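Local structure of glycoside Hydrolase (Bacteroides uniformis, 5TA0) at residues A[412-416]-A[487-491]; A[415-419]-A[475-479]. The protein probably hydrolyses agarose-derived galactan chains as a family 86 glycoside hydrolase, and is captured here as an engineered variant with neoagarooctaose bound. All blocks are in the same frame, centred on the assembly; numbering follows the deposited sequence. Where two conformers were deposited one is given.

Contact 1 (A[412-416]-A[487-491]). With EDO (1,2-ethanediol), chain O.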
ATOM      1  N   LYS A 412       5.181  -2.529  17.858  1.00  8.94           N
ATOM      2  CA  LYS A 412       6.426  -3.203  17.475  1.00  9.29           C
ATOM      3  C   LYS A 412       6.829  -2.897  16.036  1.00  9.06           C
ATOM      4  O   LYS A 412       8.015  -2.912  15.724  1.00  9.50           O
ATOM      5  CB  LYS A 412       6.360  -4.715  17.709  1.00  9.87           C
ATOM      6  CG  LYS A 412       6.442  -5.079  19.182  1.00 10.37           C
ATOM      7  CD  LYS A 412       6.250  -6.561  19.411  1.00 11.09           C
ATOM      8  CE  LYS A 412       6.782  -7.017  20.758  1.00 11.68           C
ATOM      9  NZ  LYS A 412       6.166  -6.366  21.919  1.00 12.09           N
ATOM     10  N   PHE A 413       5.863  -2.616  15.156  1.00  8.76           N
ATOM     11  CA  PHE A 413       6.208  -2.174  13.794  1.00  8.29           C
ATOM     12  C   PHE A 413       7.023  -0.873  13.821  1.00  7.84           C
ATOM     13  O   PHE A 413       8.037  -0.758  13.158  1.00  7.74           O
ATOM     14  CB  PHE A 413       4.937  -1.975  12.964  1.00  8.50           C
ATOM     15  CG  PHE A 413       5.181  -1.377  11.602  1.00  9.08           C
ATOM     16  CD1 PHE A 413       5.574  -2.152  10.528  1.00  9.16           C
ATOM     17  CD2 PHE A 413       5.024  -0.020  11.403  1.00  9.65           C
ATOM     18  CE1 PHE A 413       5.823  -1.583   9.300  1.00  9.82           C
ATOM     19  CE2 PHE A 413       5.258   0.561  10.162  1.00 10.05           C
ATOM     20  CZ  PHE A 413       5.651  -0.229   9.115  1.00  9.71           C
ATOM     21  N   TYR A 414       6.571   0.092  14.614  1.00  8.07           N
ATOM     22  CA  TYR A 414       7.223   1.401  14.666  1.00  8.44           C
ATOM     23  C   TYR A 414       8.545   1.344  15.430  1.00  8.73           C
ATOM     24  O   TYR A 414       9.465   2.089  15.132  1.00  9.38           O
ATOM     25  CB  TYR A 414       6.242   2.477  15.191  1.00  8.20           C
ATOM     26  CG  TYR A 414       5.017   2.504  14.310  1.00  8.16           C
ATOM     27  CD1 TYR A 414       3.878   1.764  14.619  1.00  8.30           C
ATOM     28  CD2 TYR A 414       5.036   3.183  13.100  1.00  8.20           C
ATOM     29  CE1 TYR A 414       2.782   1.736  13.764  1.00  8.51           C
ATOM     30  CE2 TYR A 414       3.952   3.177  12.228  1.00  7.96           C
ATOM     31  CZ  TYR A 414       2.821   2.440  12.555  1.00  8.13           C
ATOM     32  OH  TYR A 414       1.740   2.352  11.701  1.00  8.11           O
ATOM     33  N   GLN A 415       8.653   0.416  16.388  1.00  8.92           N
ATOM     34  CA  GLN A 415       9.907   0.149  17.060  1.00  9.22           C
ATOM     35  C   GLN A 415      10.909  -0.482  16.095  1.00  9.20           C
ATOM     36  O   GLN A 415      12.091  -0.097  16.048  1.00 10.11           O
ATOM     37  CB  GLN A 415       9.674  -0.743  18.296  1.00  9.53           C
ATOM     38  CG  GLN A 415       8.927  -0.005  19.382  1.00 10.33           C
ATOM     39  CD  GLN A 415       8.359  -0.877  20.476  1.00 11.44           C
ATOM     40  OE1 GLN A 415       8.066  -2.049  20.291  1.00 12.13           O
ATOM     41  NE2 GLN A 415       8.155  -0.260  21.629  1.00 12.90           N
ATOM     42  N   LEU A 416      10.446  -1.404  15.276  1.00  8.83           N
ATOM     43  CA  LEU A 416      11.308  -2.071  14.311  1.00  8.67           C
ATOM     44  C   LEU A 416      11.888  -1.086  13.297  1.00  8.70           C
ATOM     45  O   LEU A 416      13.070  -1.165  12.968  1.00  9.01           O
ATOM     46  CB  LEU A 416      10.538  -3.178  13.591  1.00  8.74           C
ATOM     47  CG  LEU A 416      11.216  -3.953  12.472  1.00  8.69           C
ATOM     48  CD1 LEU A 416      12.379  -4.767  13.003  1.00  8.73           C
ATOM     49  CD2 LEU A 416      10.206  -4.844  11.776  1.00  8.80           C
ATOM     50  N   VAL A 487       2.860 -15.191  20.789  1.00 11.89           N
ATOM     51  CA  VAL A 487       3.085 -13.739  20.904  1.00 12.08           C
ATOM     52  C   VAL A 487       4.200 -13.265  19.987  1.00 11.64           C
ATOM     53  O   VAL A 487       5.181 -13.977  19.756  1.00 11.58           O
ATOM     54  CB  VAL A 487       3.410 -13.317  22.340  1.00 12.62           C
ATOM     55  CG1 VAL A 487       2.264 -13.688  23.280  1.00 13.16           C
ATOM     56  CG2 VAL A 487       4.732 -13.895  22.824  1.00 13.04           C
ATOM     57  N   PRO A 488       4.067 -12.042  19.443  1.00 10.63           N
ATOM     58  CA  PRO A 488       5.184 -11.475  18.716  1.00 10.38           C
ATOM     59  C   PRO A 488       6.281 -11.015  19.660  1.00 10.68           C
ATOM     60  O   PRO A 488       6.015 -10.479  20.739  1.00 10.96           O
ATOM     61  CB  PRO A 488       4.544 -10.283  17.984  1.00 10.29           C
ATOM     62  CG  PRO A 488       3.448  -9.852  18.887  1.00 10.55           C
ATOM     63  CD  PRO A 488       2.912 -11.134  19.492  1.00 10.62           C
ATOM     64  N   ILE A 489       7.516 -11.205  19.214  1.00 11.08           N
ATOM     65  CA  ILE A 489       8.705 -10.792  19.941  1.00 11.47           C
ATOM     66  C   ILE A 489       9.493  -9.841  19.046  1.00 11.22           C
ATOM     67  O   ILE A 489       9.680 -10.131  17.868  1.00 10.92           O
ATOM     68  CB  ILE A 489       9.594 -12.016  20.276  1.00 12.42           C
ATOM     69  CG1 ILE A 489       8.839 -13.004  21.174  1.00 13.36           C
ATOM     70  CG2 ILE A 489      10.923 -11.585  20.895  1.00 12.78           C
ATOM     71  CD1 ILE A 489       8.494 -12.494  22.543  1.00 13.84           C
ATOM     72  N   LEU A 490       9.933  -8.727  19.627  1.00 11.20           N
ATOM     73  CA  LEU A 490      10.919  -7.849  18.999  1.00 11.56           C
ATOM     74  C   LEU A 490      12.219  -7.964  19.779  1.00 11.53           C
ATOM     75  O   LEU A 490      12.373  -7.341  20.834  1.00 12.09           O
ATOM     76  CB  LEU A 490      10.437  -6.391  18.967  1.00 11.35           C
ATOM     77  CG  LEU A 490      11.397  -5.397  18.278  1.00 11.52           C
ATOM     78  CD1 LEU A 490      11.742  -5.841  16.859  1.00 11.74           C
ATOM     79  CD2 LEU A 490      10.740  -4.018  18.273  1.00 12.42           C
ATOM     80  N   ASP A 491      13.133  -8.780  19.262  0.65 12.05           N
ATOM     81  CA  ASP A 491      14.462  -8.946  19.869  0.65 12.43           C
ATOM     82  C   ASP A 491      15.389  -7.871  19.334  0.65 12.49           C
ATOM     83  O   ASP A 491      15.580  -7.791  18.117  0.65 12.32           O
ATOM     84  CB  ASP A 491      15.086 -10.289  19.482  0.65 13.15           C
ATOM     85  CG  ASP A 491      14.668 -11.440  20.360  0.65 13.58           C
ATOM     86  OD1 ASP A 491      14.175 -11.242  21.487  0.65 14.70           O
ATOM     87  OD2 ASP A 491      14.866 -12.572  19.884  0.65 14.62           O
TER
HETATM   88  C1  EDO O 712       0.996  -1.092  12.087  1.00 21.36           C
HETATM   89  O1  EDO O 712       1.847  -0.597  11.097  1.00 20.26           O
HETATM   90  C2  EDO O 712       1.165  -2.588  11.989  1.00 20.45           C
HETATM   91  O2  EDO O 712       0.143  -3.009  11.092  1.00 18.30           O
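L490 reaches from its strand toward helix 411-416 and meets three side chains of this short helix, each with a different part of itself. Its CD2 branch abuts the aliphatic root of Q415, 3.4 Å from CB, and the two side chains run obliquely past one another. The other branch, CD1, comes to 4.1 Å from CD1 of L416. The CG of L490 lies anti to the backbone N (chi1 -178°), which carries the fork out from the strand so that its two methyls are divided between these neighbours. K412 uses only its aliphatic part: CE of K412 lies 3.5 Å from O of P488 and 4.1 Å from CB of L490, while CD approaches the proline ring. The polar ends are turned to other partners, the K412 ammonium in a salt bridge with E409 and the Q415 amide nitrogen hydrogen-bonded to the Y77 hydroxyl. On another side of the helix, O1 of an ethanediol, probably from the crystallisation liquor, lies over one face of the F413 ring, toward its rim, and donates a hydrogen bond to the Y414 hydroxyl. The helix is wedged between edge strand 487-495 of the nine-stranded sheet and helix 340-358, against which F413 packs, while L416 also touches strand 508-514.

Contact 2 (A[415-419]-A[475-479])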
ATOM      1  N   GLN A 415       8.653   0.416  16.388  1.00  8.92           N
ATOM      2  CA  GLN A 415       9.907   0.149  17.060  1.00  9.22           C
ATOM      3  C   GLN A 415      10.909  -0.482  16.095  1.00  9.20           C
ATOM      4  O   GLN A 415      12.091  -0.097  16.048  1.00 10.11           O
ATOM      5  CB  GLN A 415       9.674  -0.743  18.296  1.00  9.53           C
ATOM      6  CG  GLN A 415       8.927  -0.005  19.382  1.00 10.33           C
ATOM      7  CD  GLN A 415       8.359  -0.877  20.476  1.00 11.44           C
ATOM      8  OE1 GLN A 415       8.066  -2.049  20.291  1.00 12.13           O
ATOM      9  NE2 GLN A 415       8.155  -0.260  21.629  1.00 12.90           N
ATOM     10  N   LEU A 416      10.446  -1.404  15.276  1.00  8.83           N
ATOM     11  CA  LEU A 416      11.308  -2.071  14.311  1.00  8.67           C
ATOM     12  C   LEU A 416      11.888  -1.086  13.297  1.00  8.70           C
ATOM     13  O   LEU A 416      13.070  -1.165  12.968  1.00  9.01           O
ATOM     14  CB  LEU A 416      10.538  -3.178  13.591  1.00  8.74           C
ATOM     15  CG  LEU A 416      11.216  -3.953  12.472  1.00  8.69           C
ATOM     16  CD1 LEU A 416      12.379  -4.767  13.003  1.00  8.73           C
ATOM     17  CD2 LEU A 416      10.206  -4.844  11.776  1.00  8.80           C
ATOM     18  N   TRP A 417      11.040  -0.180  12.807  1.00  8.41           N
ATOM     19  CA  TRP A 417      11.431   0.765  11.751  1.00  8.17           C
ATOM     20  C   TRP A 417      11.962   2.088  12.296  1.00  8.81           C
ATOM     21  O   TRP A 417      12.215   3.023  11.537  1.00  8.58           O
ATOM     22  CB  TRP A 417      10.231   1.000  10.795  1.00  8.13           C
ATOM     23  CG  TRP A 417       9.998  -0.178   9.895  1.00  7.88           C
ATOM     24  CD1 TRP A 417       9.226  -1.300  10.167  1.00  7.81           C
ATOM     25  CD2 TRP A 417      10.556  -0.402   8.589  1.00  7.75           C
ATOM     26  NE1 TRP A 417       9.291  -2.173   9.129  1.00  7.97           N
ATOM     27  CE2 TRP A 417      10.100  -1.653   8.148  1.00  7.72           C
ATOM     28  CE3 TRP A 417      11.397   0.338   7.748  1.00  7.59           C
ATOM     29  CZ2 TRP A 417      10.443  -2.172   6.891  1.00  7.95           C
ATOM     30  CZ3 TRP A 417      11.717  -0.173   6.507  1.00  7.97           C
ATOM     31  CH2 TRP A 417      11.261  -1.406   6.092  1.00  7.80           C
ATOM     32  N   LYS A 418      12.145   2.205  13.613  1.00  8.83           N
ATOM     33  CA  LYS A 418      12.659   3.441  14.221  1.00  9.73           C
ATOM     34  C   LYS A 418      14.011   3.811  13.572  1.00  9.90           C
ATOM     35  O   LYS A 418      14.838   2.942  13.297  1.00  9.93           O
ATOM     36  CB  LYS A 418      12.807   3.267  15.741  1.00 11.05           C
ATOM     37  CG  LYS A 418      13.032   4.547  16.503  1.00 12.44           C
ATOM     38  CD  LYS A 418      13.254   4.281  17.981  1.00 14.26           C
ATOM     39  CE  LYS A 418      13.277   5.542  18.815  1.00 17.19           C
ATOM     40  NZ  LYS A 418      14.455   6.410  18.525  1.00 19.55           N
ATOM     41  N   ASP A 419      14.178   5.098  13.276  1.00  9.70           N
ATOM     42  CA  ASP A 419      15.430   5.646  12.755  1.00 10.44           C
ATOM     43  C   ASP A 419      15.669   5.399  11.275  1.00 10.81           C
ATOM     44  O   ASP A 419      16.514   6.085  10.694  1.00 12.18           O
ATOM     45  CB  ASP A 419      16.680   5.172  13.535  1.00 11.42           C
ATOM     46  CG  ASP A 419      16.528   5.275  15.025  1.00 12.27           C
ATOM     47  OD1 ASP A 419      16.276   6.390  15.498  1.00 13.28           O
ATOM     48  OD2 ASP A 419      16.659   4.233  15.718  1.00 13.91           O
ATOM     49  N   VAL A 475      20.936  -5.562  15.944  1.00 12.95           N
ATOM     50  CA  VAL A 475      19.993  -6.441  15.267  1.00 12.87           C
ATOM     51  C   VAL A 475      18.631  -6.260  15.887  1.00 12.24           C
ATOM     52  O   VAL A 475      18.481  -6.324  17.109  1.00 12.39           O
ATOM     53  CB  VAL A 475      20.399  -7.926  15.427  1.00 13.26           C
ATOM     54  CG1 VAL A 475      19.374  -8.873  14.803  1.00 14.05           C
ATOM     55  CG2 VAL A 475      21.803  -8.149  14.862  1.00 14.42           C
ATOM     56  N   ARG A 476      17.628  -6.053  15.044  1.00 10.91           N
ATOM     57  CA  ARG A 476      16.219  -6.023  15.458  1.00 10.94           C
ATOM     58  C   ARG A 476      15.483  -7.110  14.680  1.00 10.56           C
ATOM     59  O   ARG A 476      15.577  -7.163  13.458  1.00 11.25           O
ATOM     60  CB  ARG A 476      15.601  -4.675  15.135  1.00 10.31           C
ATOM     61  CG  ARG A 476      16.370  -3.463  15.634  1.00 10.69           C
ATOM     62  CD  ARG A 476      15.738  -2.204  15.100  1.00 10.65           C
ATOM     63  NE  ARG A 476      16.480  -1.012  15.480  1.00 11.26           N
ATOM     64  CZ  ARG A 476      16.177   0.202  15.034  1.00 11.24           C
ATOM     65  NH1 ARG A 476      15.171   0.370  14.187  1.00 11.34           N
ATOM     66  NH2 ARG A 476      16.885   1.247  15.423  1.00 12.38           N
ATOM     67  N   HIS A 477      14.806  -8.025  15.387  1.00 10.15           N
ATOM     68  CA  HIS A 477      14.195  -9.198  14.767  1.00 10.05           C
ATOM     69  C   HIS A 477      12.775  -9.338  15.319  1.00  9.98           C
ATOM     70  O   HIS A 477      12.586  -9.507  16.542  1.00 10.56           O
ATOM     71  CB  HIS A 477      15.036 -10.438  15.103  1.00 10.35           C
ATOM     72  CG  HIS A 477      14.637 -11.696  14.401  1.00 10.66           C
ATOM     73  ND1 HIS A 477      14.996 -12.937  14.890  1.00 11.31           N
ATOM     74  CD2 HIS A 477      13.939 -11.933  13.271  1.00 10.29           C
ATOM     75  CE1 HIS A 477      14.556 -13.875  14.078  1.00 11.44           C
ATOM     76  NE2 HIS A 477      13.910 -13.296  13.082  1.00 11.40           N
ATOM     77  N   LEU A 478      11.791  -9.236  14.417  1.00  9.78           N
ATOM     78  CA  LEU A 478      10.374  -9.316  14.752  1.00 10.04           C
ATOM     79  C   LEU A 478       9.811 -10.630  14.248  1.00  9.71           C
ATOM     80  O   LEU A 478       9.780 -10.876  13.047  1.00 10.17           O
ATOM     81  CB  LEU A 478       9.608  -8.141  14.156  1.00 10.50           C
ATOM     82  CG  LEU A 478       8.120  -8.104  14.510  1.00 11.43           C
ATOM     83  CD1 LEU A 478       7.886  -7.894  15.992  1.00 12.02           C
ATOM     84  CD2 LEU A 478       7.460  -6.993  13.711  1.00 12.53           C
ATOM     85  N   TYR A 479       9.379 -11.491  15.186  1.00  9.85           N
ATOM     86  CA  TYR A 479       8.928 -12.845  14.849  1.00 10.11           C
ATOM     87  C   TYR A 479       7.882 -13.324  15.860  1.00  9.77           C
ATOM     88  O   TYR A 479       7.658 -12.687  16.890  1.00 10.08           O
ATOM     89  CB  TYR A 479      10.143 -13.817  14.832  1.00 11.07           C
ATOM     90  CG  TYR A 479      10.861 -13.969  16.151  1.00 12.24           C
ATOM     91  CD1 TYR A 479      11.867 -13.078  16.533  1.00 12.88           C
ATOM     92  CD2 TYR A 479      10.508 -14.992  17.041  1.00 12.93           C
ATOM     93  CE1 TYR A 479      12.526 -13.205  17.758  1.00 13.81           C
ATOM     94  CE2 TYR A 479      11.159 -15.131  18.257  1.00 13.57           C
ATOM     95  CZ  TYR A 479      12.168 -14.241  18.613  1.00 14.36           C
ATOM     96  OH  TYR A 479      12.814 -14.365  19.834  1.00 16.89           O
TER
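R476 stretches from its strand to the end of helix 411-416 and the loop that follows, where its guanidinium gathers two backbone carbonyls and a carboxylate along its edge. NH1 serves both carbonyls: its bond to K418 O is short and nearly straight (2.7 Å, 170°), in the carbonyl plane and on a lone pair, whereas the one to L416 O, 2.9 Å, comes from above the carbonyl plane. NH2 makes a salt bridge with OD2 of D419 at 3.0 Å, using that oxygen's anti lone pair, and adds a weak bond to K418 O. K418 NZ pairs with D419 OD1 at 3.5 Å, so both carboxylate oxygens have a cationic partner, and E474 takes the NE of R476. The arginine chain is extended from CG to NE (chi2 173°), which spans the gap to the turn, and its CB rests 3.9 Å from CD1 of L416. L416 sends its other methyl, CD2, to CD2 of L478 at 4.0 Å. A leucine in place of R476 would probably leave the L416 and K418 carbonyls without these donors and D419 without its arginine mate. A buried arginine of the beta-sandwich sheet thus binds the last helical carbonyl and the loop beyond it, within a salt-bridge network of K418, D419 and R476.

In the fold
Contacts 1 and 2 show how one short helix can be fastened to a sheet by two kinds of chemistry. Both start from helix 411-416, share Q415 and L416, and end on adjacent antiparallel strands, 487-495 and 472-481, which are themselves joined by backbone bonds, among them I489 N to Y479 O. Their centres lie about 6 Å apart. Neither is fully enclosed, but more of the touching residues are buried in contact 2. Contact 1, at the edge strand, relies on apolar packing and aliphatic parts of polar side chains; contact 2, one strand further in, brings a buried arginine to the helix end and supplements a leucine-leucine contact with directional hydrogen bonds and a salt bridge.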